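Proteasome accessory factor B/C (PafBC) (Paenarthrobacter aurescens, PDB 6SJ9) probably acts as a DNA-binding transcriptional regulator of the bacterial DNA damage response, combining winged helix-turn-helix and WYL domains. Local coordinates at residues L12-R24 / A77-P89. Residues are numbered along the deposited sequence; the frame is centred on the assembly and turned at random.
With K (potassium ion), chain C.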
ATOM      1  N   LEU A  12      22.374 -13.748  10.303  1.00 48.61           N
ATOM      2  CA  LEU A  12      21.139 -14.514  10.197  1.00 48.64           C
ATOM      3  C   LEU A  12      21.096 -15.302   8.886  1.00 45.93           C
ATOM      4  O   LEU A  12      20.735 -16.484   8.871  1.00 44.59           O
ATOM      5  CB  LEU A  12      19.933 -13.572  10.328  1.00 43.02           C
ATOM      6  CG  LEU A  12      18.549 -14.089   9.924  1.00 48.30           C
ATOM      7  CD1 LEU A  12      18.134 -15.273  10.779  1.00 43.85           C
ATOM      8  CD2 LEU A  12      17.470 -12.948  10.002  1.00 42.88           C
ATOM      9  N   LEU A  13      21.511 -14.688   7.787  1.00 46.90           N
ATOM     10  CA  LEU A  13      21.450 -15.405   6.506  1.00 48.51           C
ATOM     11  C   LEU A  13      22.467 -16.536   6.441  1.00 47.48           C
ATOM     12  O   LEU A  13      22.149 -17.620   5.965  1.00 47.03           O
ATOM     13  CB  LEU A  13      21.669 -14.444   5.343  1.00 47.07           C
ATOM     14  CG  LEU A  13      20.492 -13.484   5.268  1.00 47.53           C
ATOM     15  CD1 LEU A  13      20.758 -12.420   4.261  1.00 49.17           C
ATOM     16  CD2 LEU A  13      19.239 -14.276   4.910  1.00 43.05           C
ATOM     17  N   ALA A  14      23.671 -16.319   6.972  1.00 48.69           N
ATOM     18  CA  ALA A  14      24.696 -17.361   6.955  1.00 47.99           C
ATOM     19  C   ALA A  14      24.258 -18.590   7.736  1.00 49.28           C
ATOM     20  O   ALA A  14      24.526 -19.732   7.335  1.00 50.98           O
ATOM     21  CB  ALA A  14      26.002 -16.804   7.544  1.00 49.09           C
ATOM     22  N   LEU A  15      23.605 -18.377   8.879  1.00 49.25           N
ATOM     23  CA  LEU A  15      23.177 -19.516   9.671  1.00 51.67           C
ATOM     24  C   LEU A  15      21.958 -20.190   9.078  1.00 50.45           C
ATOM     25  O   LEU A  15      21.811 -21.417   9.203  1.00 51.78           O
ATOM     26  CB  LEU A  15      22.878 -19.048  11.096  1.00 56.84           C
ATOM     27  CG  LEU A  15      24.036 -18.381  11.826  1.00 58.28           C
ATOM     28  CD1 LEU A  15      23.581 -17.968  13.203  1.00 62.01           C
ATOM     29  CD2 LEU A  15      25.210 -19.347  11.892  1.00 60.92           C
ATOM     30  N   LEU A  16      21.121 -19.418   8.380  1.00 47.10           N
ATOM     31  CA  LEU A  16      19.950 -19.976   7.716  1.00 48.25           C
ATOM     32  C   LEU A  16      20.376 -20.834   6.540  1.00 52.63           C
ATOM     33  O   LEU A  16      19.796 -21.902   6.290  1.00 53.44           O
ATOM     34  CB  LEU A  16      19.035 -18.829   7.271  1.00 47.08           C
ATOM     35  CG  LEU A  16      17.547 -18.810   7.590  1.00 50.18           C
ATOM     36  CD1 LEU A  16      17.173 -19.350   8.956  1.00 51.62           C
ATOM     37  CD2 LEU A  16      16.977 -17.404   7.422  1.00 46.16           C
ATOM     38  N   ASN A  17      21.399 -20.385   5.806  1.00 51.78           N
ATOM     39  CA  ASN A  17      21.790 -21.090   4.590  1.00 58.58           C
ATOM     40  C   ASN A  17      22.311 -22.484   4.889  1.00 65.19           C
ATOM     41  O   ASN A  17      21.936 -23.446   4.213  1.00 74.86           O
ATOM     42  CB  ASN A  17      22.792 -20.262   3.804  1.00 62.56           C
ATOM     43  CG  ASN A  17      22.120 -19.105   3.142  1.00 63.68           C
ATOM     44  OD1 ASN A  17      20.940 -19.197   2.803  1.00 64.36           O
ATOM     45  ND2 ASN A  17      22.824 -17.994   2.995  1.00 65.89           N
ATOM     46  N   THR A  18      23.190 -22.618   5.879  1.00 61.50           N
ATOM     47  CA  THR A  18      23.855 -23.891   6.107  1.00 61.42           C
ATOM     48  C   THR A  18      22.868 -24.944   6.583  1.00 60.57           C
ATOM     49  O   THR A  18      22.086 -24.712   7.511  1.00 57.96           O
ATOM     50  CB  THR A  18      24.972 -23.766   7.137  1.00 62.02           C
ATOM     51  OG1 THR A  18      25.533 -25.060   7.349  1.00 61.38           O
ATOM     52  CG2 THR A  18      24.443 -23.248   8.490  1.00 62.75           C
ATOM     53  N   LYS A  19      22.873 -26.086   5.916  1.00 61.67           N
ATOM     54  CA  LYS A  19      22.130 -27.214   6.442  1.00 71.69           C
ATOM     55  C   LYS A  19      22.942 -28.015   7.440  1.00 71.45           C
ATOM     56  O   LYS A  19      22.365 -28.642   8.331  1.00 73.49           O
ATOM     57  CB  LYS A  19      21.680 -28.121   5.289  1.00 80.91           C
ATOM     58  CG  LYS A  19      20.997 -27.351   4.139  1.00 86.04           C
ATOM     59  CD  LYS A  19      20.094 -28.258   3.289  1.00 92.62           C
ATOM     60  CE  LYS A  19      19.505 -27.496   2.096  1.00 94.63           C
ATOM     61  NZ  LYS A  19      20.503 -27.321   0.996  1.00 95.82           N
ATOM     62  N   VAL A  20      24.262 -27.949   7.351  1.00 74.28           N
ATOM     63  CA  VAL A  20      25.143 -28.715   8.231  1.00 75.75           C
ATOM     64  C   VAL A  20      25.538 -27.963   9.502  1.00 75.62           C
ATOM     65  O   VAL A  20      25.814 -28.594  10.531  1.00 75.42           O
ATOM     66  CB  VAL A  20      26.374 -29.201   7.444  1.00 73.68           C
ATOM     67  CG1 VAL A  20      25.925 -30.241   6.396  1.00 68.92           C
ATOM     68  CG2 VAL A  20      27.122 -28.006   6.789  1.00 67.65           C
ATOM     69  N   GLY A  21      25.604 -26.639   9.448  1.00 73.16           N
ATOM     70  CA  GLY A  21      26.072 -25.852  10.576  1.00 72.30           C
ATOM     71  C   GLY A  21      27.459 -25.319  10.285  1.00 72.42           C
ATOM     72  O   GLY A  21      28.309 -26.010   9.708  1.00 72.18           O
ATOM     73  N   LEU A  22      27.684 -24.069  10.663  1.00 71.31           N
ATOM     74  CA  LEU A  22      28.946 -23.409  10.405  1.00 69.73           C
ATOM     75  C   LEU A  22      29.732 -23.295  11.695  1.00 72.99           C
ATOM     76  O   LEU A  22      29.183 -22.854  12.718  1.00 71.58           O
ATOM     77  CB  LEU A  22      28.718 -22.007   9.832  1.00 65.59           C
ATOM     78  CG  LEU A  22      28.139 -21.955   8.422  1.00 63.58           C
ATOM     79  CD1 LEU A  22      28.013 -20.519   7.947  1.00 58.51           C
ATOM     80  CD2 LEU A  22      28.988 -22.798   7.503  1.00 65.54           C
ATOM     81  N   PRO A  23      31.022 -23.616  11.667  1.00 76.61           N
ATOM     82  CA  PRO A  23      31.861 -23.422  12.857  1.00 82.33           C
ATOM     83  C   PRO A  23      32.264 -21.957  12.987  1.00 81.57           C
ATOM     84  O   PRO A  23      32.198 -21.184  12.030  1.00 74.27           O
ATOM     85  CB  PRO A  23      33.074 -24.332  12.602  1.00 82.97           C
ATOM     86  CG  PRO A  23      33.164 -24.404  11.069  1.00 79.91           C
ATOM     87  CD  PRO A  23      31.748 -24.212  10.530  1.00 75.00           C
ATOM     88  N   ARG A  24      32.691 -21.588  14.201  1.00 89.16           N
ATOM     89  CA  ARG A  24      32.964 -20.181  14.490  1.00 88.76           C
ATOM     90  C   ARG A  24      34.012 -19.584  13.560  1.00 83.81           C
ATOM     91  O   ARG A  24      33.917 -18.397  13.207  1.00 79.72           O
ATOM     92  CB  ARG A  24      33.467 -20.001  15.923  1.00 97.75           C
ATOM     93  CG  ARG A  24      33.672 -18.532  16.247  1.00103.19           C
ATOM     94  CD  ARG A  24      34.522 -18.293  17.480  1.00109.58           C
ATOM     95  NE  ARG A  24      33.819 -18.466  18.735  1.00114.16           N
ATOM     96  CZ  ARG A  24      34.374 -18.211  19.910  1.00118.47           C
ATOM     97  NH1 ARG A  24      35.628 -17.778  19.960  1.00119.45           N
ATOM     98  NH2 ARG A  24      33.677 -18.372  21.024  1.00121.46           N
ATOM     99  N   ALA A  77      32.436 -26.226  17.875  1.00127.21           N
ATOM    100  CA  ALA A  77      30.998 -26.098  17.701  1.00112.28           C
ATOM    101  C   ALA A  77      30.645 -25.561  16.319  1.00 96.34           C
ATOM    102  O   ALA A  77      31.386 -24.777  15.719  1.00 91.96           O
ATOM    103  CB  ALA A  77      30.404 -25.184  18.772  1.00104.30           C
ATOM    104  N   ARG A  78      29.505 -26.029  15.815  1.00 83.63           N
ATOM    105  CA  ARG A  78      28.896 -25.571  14.572  1.00 78.82           C
ATOM    106  C   ARG A  78      27.511 -24.986  14.884  1.00 73.04           C
ATOM    107  O   ARG A  78      26.822 -25.456  15.797  1.00 73.87           O
ATOM    108  CB  ARG A  78      28.853 -26.704  13.549  1.00 84.18           C
ATOM    109  CG  ARG A  78      30.223 -27.385  13.434  1.00 91.84           C
ATOM    110  CD  ARG A  78      30.163 -28.761  12.812  1.00 98.68           C
ATOM    111  NE  ARG A  78      29.774 -28.675  11.403  1.00101.04           N
ATOM    112  CZ  ARG A  78      30.633 -28.603  10.385  1.00102.36           C
ATOM    113  NH1 ARG A  78      31.947 -28.609  10.603  1.00101.84           N
ATOM    114  NH2 ARG A  78      30.170 -28.521   9.142  1.00102.50           N
ATOM    115  N   TYR A  79      27.128 -23.927  14.169  1.00 65.62           N
ATOM    116  CA  TYR A  79      25.902 -23.181  14.455  1.00 64.90           C
ATOM    117  C   TYR A  79      24.986 -23.105  13.240  1.00 62.90           C
ATOM    118  O   TYR A  79      25.457 -23.043  12.103  1.00 65.94           O
ATOM    119  CB  TYR A  79      26.206 -21.753  14.900  1.00 58.58           C
ATOM    120  CG  TYR A  79      27.132 -21.631  16.074  1.00 61.03           C
ATOM    121  CD1 TYR A  79      26.650 -21.705  17.378  1.00 61.85           C
ATOM    122  CD2 TYR A  79      28.498 -21.441  15.888  1.00 61.43           C
ATOM    123  CE1 TYR A  79      27.497 -21.570  18.458  1.00 64.86           C
ATOM    124  CE2 TYR A  79      29.366 -21.324  16.987  1.00 66.37           C
ATOM    125  CZ  TYR A  79      28.852 -21.383  18.264  1.00 69.97           C
ATOM    126  OH  TYR A  79      29.699 -21.269  19.362  1.00 78.44           O
ATOM    127  N   ARG A  80      23.675 -23.113  13.484  1.00 60.04           N
ATOM    128  CA  ARG A  80      22.727 -22.959  12.383  1.00 60.98           C
ATOM    129  C   ARG A  80      21.385 -22.489  12.913  1.00 58.65           C
ATOM    130  O   ARG A  80      21.081 -22.597  14.105  1.00 55.97           O
ATOM    131  CB  ARG A  80      22.538 -24.246  11.585  1.00 66.66           C
ATOM    132  CG  ARG A  80      21.606 -25.216  12.190  1.00 71.34           C
ATOM    133  CD  ARG A  80      21.521 -26.485  11.345  1.00 75.00           C
ATOM    134  NE  ARG A  80      20.727 -27.503  12.039  1.00 79.37           N
ATOM    135  CZ  ARG A  80      20.424 -28.702  11.547  1.00 83.75           C
ATOM    136  NH1 ARG A  80      20.852 -29.059  10.337  1.00 83.08           N
ATOM    137  NH2 ARG A  80      19.699 -29.547  12.278  1.00 87.84           N
ATOM    138  N   ILE A  81      20.606 -21.934  12.009  1.00 52.74           N
ATOM    139  CA  ILE A  81      19.252 -21.489  12.272  1.00 57.42           C
ATOM    140  C   ILE A  81      18.320 -22.163  11.267  1.00 58.04           C
ATOM    141  O   ILE A  81      18.668 -22.313  10.089  1.00 57.33           O
ATOM    142  CB  ILE A  81      19.137 -19.946  12.140  1.00 58.97           C
ATOM    143  CG1 ILE A  81      19.983 -19.212  13.174  1.00 50.45           C
ATOM    144  CG2 ILE A  81      17.687 -19.517  12.293  1.00 60.81           C
ATOM    145  CD1 ILE A  81      19.944 -17.688  13.009  1.00 52.74           C
ATOM    146  N   GLY A  82      17.130 -22.540  11.727  1.00 59.01           N
ATOM    147  CA  GLY A  82      16.146 -23.142  10.866  1.00 60.71           C
ATOM    148  C   GLY A  82      16.354 -24.607  10.594  1.00 64.68           C
ATOM    149  O   GLY A  82      15.657 -25.161   9.743  1.00 65.18           O
ATOM    150  N   LYS A  83      17.333 -25.232  11.243  1.00 69.85           N
ATOM    151  CA  LYS A  83      17.582 -26.666  11.128  1.00 76.24           C
ATOM    152  C   LYS A  83      17.866 -26.979   9.664  1.00 76.67           C
ATOM    153  O   LYS A  83      18.804 -26.382   9.111  1.00 73.37           O
ATOM    154  CB  LYS A  83      16.438 -27.439  11.787  1.00 84.14           C
ATOM    155  CG  LYS A  83      16.291 -27.138  13.302  1.00 87.23           C
ATOM    156  CD  LYS A  83      15.112 -27.865  13.946  1.00 92.05           C
ATOM    157  CE  LYS A  83      15.451 -29.351  14.107  1.00101.42           C
ATOM    158  NZ  LYS A  83      14.262 -30.215  14.359  1.00105.75           N
ATOM    159  N   ASP A  84      17.091 -27.836   8.988  1.00 81.08           N
ATOM    160  CA  ASP A  84      17.364 -28.173   7.588  1.00 85.86           C
ATOM    161  C   ASP A  84      16.890 -27.135   6.562  1.00 79.92           C
ATOM    162  O   ASP A  84      17.378 -27.157   5.428  1.00 80.70           O
ATOM    163  CB  ASP A  84      16.700 -29.510   7.255  1.00 98.94           C
ATOM    164  CG  ASP A  84      17.245 -30.653   8.083  1.00110.72           C
ATOM    165  OD1 ASP A  84      18.120 -30.397   8.939  1.00113.68           O
ATOM    166  OD2 ASP A  84      16.775 -31.802   7.909  1.00116.08           O
ATOM    167  N   SER A  85      15.939 -26.268   6.899  1.00 71.72           N
ATOM    168  CA  SER A  85      15.416 -25.275   5.966  1.00 71.05           C
ATOM    169  C   SER A  85      16.280 -24.013   5.947  1.00 64.70           C
ATOM    170  O   SER A  85      17.109 -23.777   6.827  1.00 64.63           O
ATOM    171  CB  SER A  85      13.973 -24.915   6.294  1.00 75.50           C
ATOM    172  OG  SER A  85      13.860 -24.592   7.662  1.00 82.16           O
ATOM    173  N   ASN A  86      16.114 -23.219   4.899  1.00 57.66           N
ATOM    174  CA  ASN A  86      16.863 -21.988   4.787  1.00 55.01           C
ATOM    175  C   ASN A  86      15.983 -20.746   4.871  1.00 50.91           C
ATOM    176  O   ASN A  86      16.463 -19.649   4.554  1.00 46.24           O
ATOM    177  CB  ASN A  86      17.700 -21.964   3.512  1.00 59.82           C
ATOM    178  CG  ASN A  86      16.889 -22.220   2.282  1.00 67.09           C
ATOM    179  OD1 ASN A  86      15.658 -22.036   2.277  1.00 67.23           O
ATOM    180  ND2 ASN A  86      17.578 -22.615   1.190  1.00 71.29           N
ATOM    181  N   ARG A  87      14.716 -20.897   5.276  1.00 51.29           N
ATOM    182  CA  ARG A  87      13.776 -19.808   5.550  1.00 54.82           C
ATOM    183  C   ARG A  87      13.097 -20.063   6.887  1.00 55.11           C
ATOM    184  O   ARG A  87      13.052 -21.195   7.348  1.00 55.44           O
ATOM    185  CB  ARG A  87      12.612 -19.685   4.524  1.00 55.87           C
ATOM    186  CG  ARG A  87      12.946 -19.295   3.167  1.00 56.94           C
ATOM    187  CD  ARG A  87      11.721 -18.752   2.414  1.00 61.85           C
ATOM    188  NE  ARG A  87      10.504 -19.579   2.399  1.00 61.30           N
ATOM    189  CZ  ARG A  87       9.319 -19.247   2.926  1.00 56.81           C
ATOM    190  NH1 ARG A  87       9.101 -18.085   3.572  1.00 49.57           N
ATOM    191  NH2 ARG A  87       8.317 -20.091   2.785  1.00 55.66           N
ATOM    192  N   LEU A  88      12.624 -18.991   7.541  1.00 53.58           N
ATOM    193  CA  LEU A  88      11.704 -19.101   8.680  1.00 53.80           C
ATOM    194  C   LEU A  88      10.419 -18.349   8.333  1.00 52.70           C
ATOM    195  O   LEU A  88      10.284 -17.151   8.618  1.00 53.79           O
ATOM    196  CB  LEU A  88      12.365 -18.560   9.944  1.00 53.18           C
ATOM    197  CG  LEU A  88      13.416 -19.564  10.466  1.00 55.52           C
ATOM    198  CD1 LEU A  88      14.272 -18.909  11.508  1.00 54.56           C
ATOM    199  CD2 LEU A  88      12.810 -20.851  11.055  1.00 57.21           C
ATOM    200  N   PRO A  89       9.428 -19.024   7.750  1.00 52.69           N
ATOM    201  CA  PRO A  89       8.241 -18.310   7.233  1.00 49.15           C
ATOM    202  C   PRO A  89       7.379 -17.670   8.301  1.00 49.46           C
ATOM    203  O   PRO A  89       6.599 -16.738   7.979  1.00 48.08           O
ATOM    204  CB  PRO A  89       7.446 -19.421   6.516  1.00 49.89           C
ATOM    205  CG  PRO A  89       8.395 -20.524   6.338  1.00 53.03           C
ATOM    206  CD  PRO A  89       9.411 -20.454   7.426  1.00 52.21           C
TER
HETATM  207  K     K C 701      19.470 -23.828   8.008  1.00 52.89           K
HETATM  208  O   HOH W   1      18.224 -18.978   2.692  1.00 57.01           O
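Ile81 presses its branched side chain against the C-terminal end of helix 2-17, one arm lying on Leu15 and Leu12, the CG2 methyl on Leu16. The CG1 arm runs obliquely across Leu15, CG1 lying 3.6 Å from Leu15 CB, and ends with CD1 against Leu12 CD1, where the two side chains cross at about a right angle. The CG2 methyl, anti to the backbone N (CG1 at chi1 -64°), turns instead to Leu16 CD1 and packs tightly at 3.4 Å; Leu88 CD1 touches the same leucine methyl. The backbone joins in: Ile81 N gives a nearly straight bond to Leu15 O, approaching from above the carbonyl plane.

Beyond the helix the chain turns back through an ST motif, Thr18 OG1 accepting from Gly21 N, and pairs Leu22 with Tyr79 as an antiparallel hydrogen-bonded pair. This links the N-terminal helix to the short three-stranded sheet of what is probably a winged helix-turn-helix unit. Leu15 CD2 lies alongside Tyr79 CB, while Phe46 meets the tyrosine ring edge-to-face. Between the helix end and the type II' turn from Gly82 to Ser85 sits a potassium ion, bound by five backbone carbonyls: Leu16 O at 2.6 Å and Thr18 O from one segment, Ile81 O, Lys83 O and Ser85 O from the other.

The extended Arg80 side chain reaches past this site, crossing Thr18 at about a right angle with CB against CG2, and Lys83 CA sits over one guanidinium face, toward its rim. Lys19 O meets the guanidinium edge at NH1, though the bond is bent and its modelled length doubtfully short; NH1 also bridges to Asp84 OD1 at 3.3 Å, and NE to Glu61. A leucine here would probably leave both carboxylates without their shared mate. At the helix end, a water donates to both Asn17 OD1 and Asn86 O, the latter at 2.6 Å.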